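Long-range contact in putative phosphoglycolate phosphatase (Lactobacillus delbrueckii, PDB 2HI0), which probably hydrolyses 2-phosphoglycolate to glycolate and phosphate, as a member of the haloacid dehalogenase-like hydrolases: residues K98-P111 against K135-F148. Residues are numbered along the deposited sequence; the frame is centred on the assembly and turned at random.
Unlike the reference sequence in segment 98-111: Gly110 (reference Cys).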
# COMPACT_ATOMS: atom_id res chain seq x y z
N LYS A 98 0.69 -7.52 14.35
CA LYS A 98 0.64 -6.05 14.33
C LYS A 98 1.75 -5.40 15.18
O LYS A 98 2.53 -4.60 14.71
CB LYS A 98 -0.76 -5.56 14.71
CG LYS A 98 -1.76 -5.87 13.61
CD LYS A 98 -3.11 -5.15 13.78
CE LYS A 98 -2.95 -3.64 14.04
NZ LYS A 98 -4.21 -2.88 13.77
N PRO A 99 1.85 -5.78 16.44
CA PRO A 99 2.93 -5.20 17.25
C PRO A 99 4.33 -5.63 16.82
O PRO A 99 5.27 -4.81 16.80
CB PRO A 99 2.63 -5.69 18.66
CG PRO A 99 1.74 -6.85 18.48
CD PRO A 99 0.97 -6.67 17.23
N TYR A 100 4.44 -6.89 16.39
CA TYR A 100 5.76 -7.35 15.94
C TYR A 100 6.23 -6.54 14.74
O TYR A 100 7.35 -6.02 14.72
CB TYR A 100 5.75 -8.82 15.61
CG TYR A 100 7.15 -9.30 15.30
CD1 TYR A 100 7.98 -9.75 16.33
CD2 TYR A 100 7.65 -9.28 13.98
CE1 TYR A 100 9.28 -10.20 16.05
CE2 TYR A 100 8.93 -9.72 13.70
CZ TYR A 100 9.74 -10.17 14.73
OH TYR A 100 11.03 -10.62 14.42
N TYR A 101 5.37 -6.45 13.74
CA TYR A 101 5.68 -5.66 12.56
C TYR A 101 6.02 -4.18 12.91
O TYR A 101 7.05 -3.64 12.43
CB TYR A 101 4.57 -5.76 11.52
CG TYR A 101 4.93 -4.92 10.31
CD1 TYR A 101 5.99 -5.26 9.51
CD2 TYR A 101 4.22 -3.80 10.00
CE1 TYR A 101 6.34 -4.49 8.42
CE2 TYR A 101 4.55 -3.03 8.92
CZ TYR A 101 5.62 -3.36 8.13
OH TYR A 101 5.95 -2.55 7.06
N ALA A 102 5.17 -3.53 13.69
CA ALA A 102 5.43 -2.18 14.14
C ALA A 102 6.84 -1.99 14.73
O ALA A 102 7.50 -0.98 14.48
CB ALA A 102 4.33 -1.71 15.16
N ASP A 103 7.29 -2.96 15.52
CA ASP A 103 8.61 -2.90 16.15
C ASP A 103 9.75 -3.41 15.25
O ASP A 103 10.92 -3.34 15.64
CB ASP A 103 8.60 -3.77 17.41
CG ASP A 103 7.64 -3.24 18.48
OD1 ASP A 103 7.35 -2.02 18.46
OD2 ASP A 103 7.18 -4.05 19.31
N HIS A 104 9.41 -3.96 14.09
CA HIS A 104 10.41 -4.51 13.19
C HIS A 104 10.22 -4.05 11.74
O HIS A 104 10.47 -4.82 10.81
CB HIS A 104 10.40 -6.03 13.26
CG HIS A 104 10.74 -6.56 14.62
ND1 HIS A 104 9.83 -6.69 15.66
CD2 HIS A 104 11.91 -7.06 15.09
CE1 HIS A 104 10.44 -7.22 16.70
NE2 HIS A 104 11.70 -7.43 16.39
N CYS A 105 9.66 -2.87 11.54
CA CYS A 105 9.33 -2.45 10.18
C CYS A 105 10.46 -1.66 9.51
O CYS A 105 10.27 -1.17 8.40
CB CYS A 105 8.02 -1.63 10.15
SG CYS A 105 8.09 -0.14 11.12
N GLN A 106 11.64 -1.55 10.15
CA GLN A 106 12.72 -0.74 9.58
C GLN A 106 14.06 -1.45 9.66
O GLN A 106 15.07 -0.88 10.03
CB GLN A 106 12.75 0.60 10.30
CG GLN A 106 13.31 1.71 9.44
CD GLN A 106 13.71 2.91 10.29
OE1 GLN A 106 13.01 3.27 11.26
NE2 GLN A 106 14.83 3.53 9.94
N ILE A 107 14.07 -2.72 9.32
CA ILE A 107 15.28 -3.53 9.35
C ILE A 107 15.80 -3.57 7.90
O ILE A 107 16.81 -2.92 7.59
CB ILE A 107 15.01 -4.95 9.94
CG1 ILE A 107 14.46 -4.87 11.37
CG2 ILE A 107 16.29 -5.85 9.91
CD1 ILE A 107 14.07 -6.21 11.95
N LYS A 108 15.11 -4.27 7.00
CA LYS A 108 15.46 -4.26 5.58
C LYS A 108 14.77 -3.11 4.79
O LYS A 108 15.12 -2.82 3.63
CB LYS A 108 15.05 -5.59 4.95
CG LYS A 108 15.72 -6.81 5.56
CD LYS A 108 17.22 -6.69 5.58
CE LYS A 108 17.90 -8.05 5.79
NZ LYS A 108 18.14 -8.74 4.48
N THR A 109 13.80 -2.44 5.41
CA THR A 109 12.98 -1.46 4.70
C THR A 109 13.71 -0.14 4.49
O THR A 109 14.21 0.45 5.41
CB THR A 109 11.60 -1.23 5.38
OG1 THR A 109 10.88 -2.47 5.46
CG2 THR A 109 10.80 -0.19 4.59
N GLY A 110 13.70 0.32 3.24
CA GLY A 110 14.17 1.65 2.85
C GLY A 110 13.39 2.16 1.65
O GLY A 110 12.58 1.45 1.06
N PRO A 111 13.70 3.39 1.22
CA PRO A 111 13.06 3.96 0.03
C PRO A 111 13.55 3.20 -1.19
O PRO A 111 14.67 2.71 -1.21
CB PRO A 111 13.56 5.41 0.02
CG PRO A 111 14.86 5.35 0.77
CD PRO A 111 14.71 4.29 1.81
N LYS A 135 -1.36 0.18 5.21
CA LYS A 135 -0.48 -0.24 6.32
C LYS A 135 -1.01 0.34 7.63
O LYS A 135 -1.49 1.48 7.65
CB LYS A 135 0.94 0.25 6.07
CG LYS A 135 1.92 -0.13 7.18
CD LYS A 135 3.36 0.39 6.88
CE LYS A 135 3.97 -0.13 5.58
NZ LYS A 135 4.02 -1.62 5.48
N PRO A 136 -1.01 -0.44 8.71
CA PRO A 136 -1.50 0.19 9.93
C PRO A 136 -0.84 1.52 10.23
O PRO A 136 0.39 1.69 10.06
CB PRO A 136 -1.16 -0.84 11.03
CG PRO A 136 -1.15 -2.14 10.28
CD PRO A 136 -0.54 -1.82 8.95
N ASN A 137 -1.65 2.48 10.67
CA ASN A 137 -1.17 3.83 10.90
C ASN A 137 0.07 3.95 11.81
O ASN A 137 0.91 4.77 11.56
CB ASN A 137 -2.29 4.70 11.48
CG ASN A 137 -1.94 6.18 11.50
OD1 ASN A 137 -1.62 6.78 10.49
ND2 ASN A 137 -2.02 6.79 12.67
N GLU A 138 0.15 3.16 12.87
CA GLU A 138 1.27 3.24 13.79
C GLU A 138 2.60 3.01 13.06
O GLU A 138 3.59 3.73 13.29
CB GLU A 138 1.07 2.24 14.92
CG GLU A 138 1.01 0.77 14.48
CD GLU A 138 -0.41 0.22 14.18
OE1 GLU A 138 -1.41 1.03 14.03
OE2 GLU A 138 -0.47 -1.05 14.11
N ALA A 139 2.61 2.05 12.13
CA ALA A 139 3.80 1.72 11.35
C ALA A 139 4.05 2.80 10.26
O ALA A 139 5.18 3.23 10.05
CB ALA A 139 3.68 0.35 10.70
N VAL A 140 2.99 3.30 9.64
CA VAL A 140 3.12 4.39 8.69
C VAL A 140 3.81 5.61 9.33
O VAL A 140 4.72 6.21 8.75
CB VAL A 140 1.75 4.83 8.10
CG1 VAL A 140 1.89 6.20 7.30
CG2 VAL A 140 1.17 3.70 7.16
N GLN A 141 3.31 6.03 10.49
CA GLN A 141 3.85 7.20 11.18
C GLN A 141 5.35 7.05 11.55
O GLN A 141 6.14 7.99 11.33
CB GLN A 141 2.99 7.55 12.40
CG GLN A 141 1.53 7.92 12.12
CD GLN A 141 1.37 9.03 11.12
OE1 GLN A 141 2.19 9.96 11.04
NE2 GLN A 141 0.32 8.93 10.34
N VAL A 142 5.75 5.88 12.05
CA VAL A 142 7.14 5.62 12.36
C VAL A 142 8.01 5.75 11.11
O VAL A 142 9.08 6.34 11.12
CB VAL A 142 7.37 4.22 12.99
CG1 VAL A 142 8.87 3.90 13.07
CG2 VAL A 142 6.85 4.19 14.39
N LEU A 143 7.56 5.15 10.03
CA LEU A 143 8.34 5.11 8.83
C LEU A 143 8.50 6.48 8.17
O LEU A 143 9.58 6.84 7.66
CB LEU A 143 7.73 4.06 7.89
CG LEU A 143 7.96 2.59 8.32
CD1 LEU A 143 7.13 1.66 7.47
CD2 LEU A 143 9.50 2.23 8.22
N VAL A 144 7.43 7.26 8.17
CA VAL A 144 7.48 8.58 7.57
C VAL A 144 8.42 9.44 8.40
O VAL A 144 9.23 10.19 7.84
CB VAL A 144 6.09 9.24 7.46
CG1 VAL A 144 6.25 10.75 7.22
CG2 VAL A 144 5.32 8.59 6.34
N GLU A 145 8.32 9.34 9.73
CA GLU A 145 9.15 10.17 10.61
C GLU A 145 10.62 9.83 10.48
O GLU A 145 11.46 10.73 10.51
CB GLU A 145 8.72 10.03 12.08
CG GLU A 145 9.62 10.77 13.11
N GLU A 146 10.93 8.55 10.31
CA GLU A 146 12.31 8.11 10.28
C GLU A 146 12.92 8.23 8.92
O GLU A 146 14.09 8.63 8.81
CB GLU A 146 12.46 6.67 10.76
CG GLU A 146 12.11 6.48 12.26
CD GLU A 146 12.85 7.47 13.19
OE1 GLU A 146 14.11 7.53 13.14
OE2 GLU A 146 12.17 8.19 13.95
N LEU A 147 12.17 7.92 7.87
CA LEU A 147 12.73 7.88 6.51
C LEU A 147 12.35 9.09 5.64
O LEU A 147 13.06 9.39 4.67
CB LEU A 147 12.33 6.58 5.80
CG LEU A 147 12.68 5.27 6.51
CD1 LEU A 147 12.11 4.05 5.80
CD2 LEU A 147 14.19 5.12 6.66
N PHE A 148 11.27 9.81 5.99
CA PHE A 148 10.87 11.00 5.22
C PHE A 148 10.50 12.21 6.08
O PHE A 148 9.44 12.82 5.88
CB PHE A 148 9.67 10.66 4.33
CG PHE A 148 9.88 9.51 3.40
CD1 PHE A 148 10.45 9.69 2.15
CD2 PHE A 148 9.34 8.26 3.70
CE1 PHE A 148 10.55 8.61 1.27
CE2 PHE A 148 9.44 7.19 2.82
CZ PHE A 148 10.04 7.37 1.62
O HOH W 1 1.55 -2.80 12.61
O HOH W 2 -4.04 0.50 13.00
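Lys135 reaches across to the phenol of Tyr101, its NZ donating a hydrogen bond to Tyr101 OH over 2.7 Å. Its aliphatic chain runs straight as far as CD, then bends at chi3 and chi4 (-59° and -57°), bringing NZ to the hydroxyl while CE also lies against it. Tyr101 CE2 packs on Ala139 CB at 3.9 Å, and Cys105 CB sits over the ring near its margin. Next along, Cys105 SG meets Leu143 CG at 3.9 Å, and Leu143 CD2 touches the Cys105 carbonyl oxygen. Gln106, extended beyond CG, runs alongside Leu143 and Leu147 but points the other way; Gln106 NE2 lies 3.7 Å from Leu147 CD2, and its OE1 rests against CB and CG of Glu146. At the far end, Pro111 CB approaches Phe148 CZ. Near the start of helix 137-147, the Lys98 and Glu138 side chains lie crosswise; Lys98 NZ stays 4.2 Å from Glu138 OE2, too far for a salt bridge. One water joins Lys98 O to Glu138 OE2, donating to both. Lys135, in the turn after strand 128-133, shares NZ between Tyr101 OH and a salt bridge to Asp12 of the sodium site; the phenol probably helps to hold it there. The last turns of helix 87-103 run 3° from helix 137-147, close at the small Ala102 and Ala139 (CA to CA 5.1 Å), probably joining the end of the helical cap inserted after the DxDx(T/V) motif to a helix flanking the parallel-sheet core. Helix 19-32 packs on Tyr101, Leu16 of strand 16-17 touches Leu143, Leu147 and Phe148, and helix 115-124 meets Pro111 and Phe148.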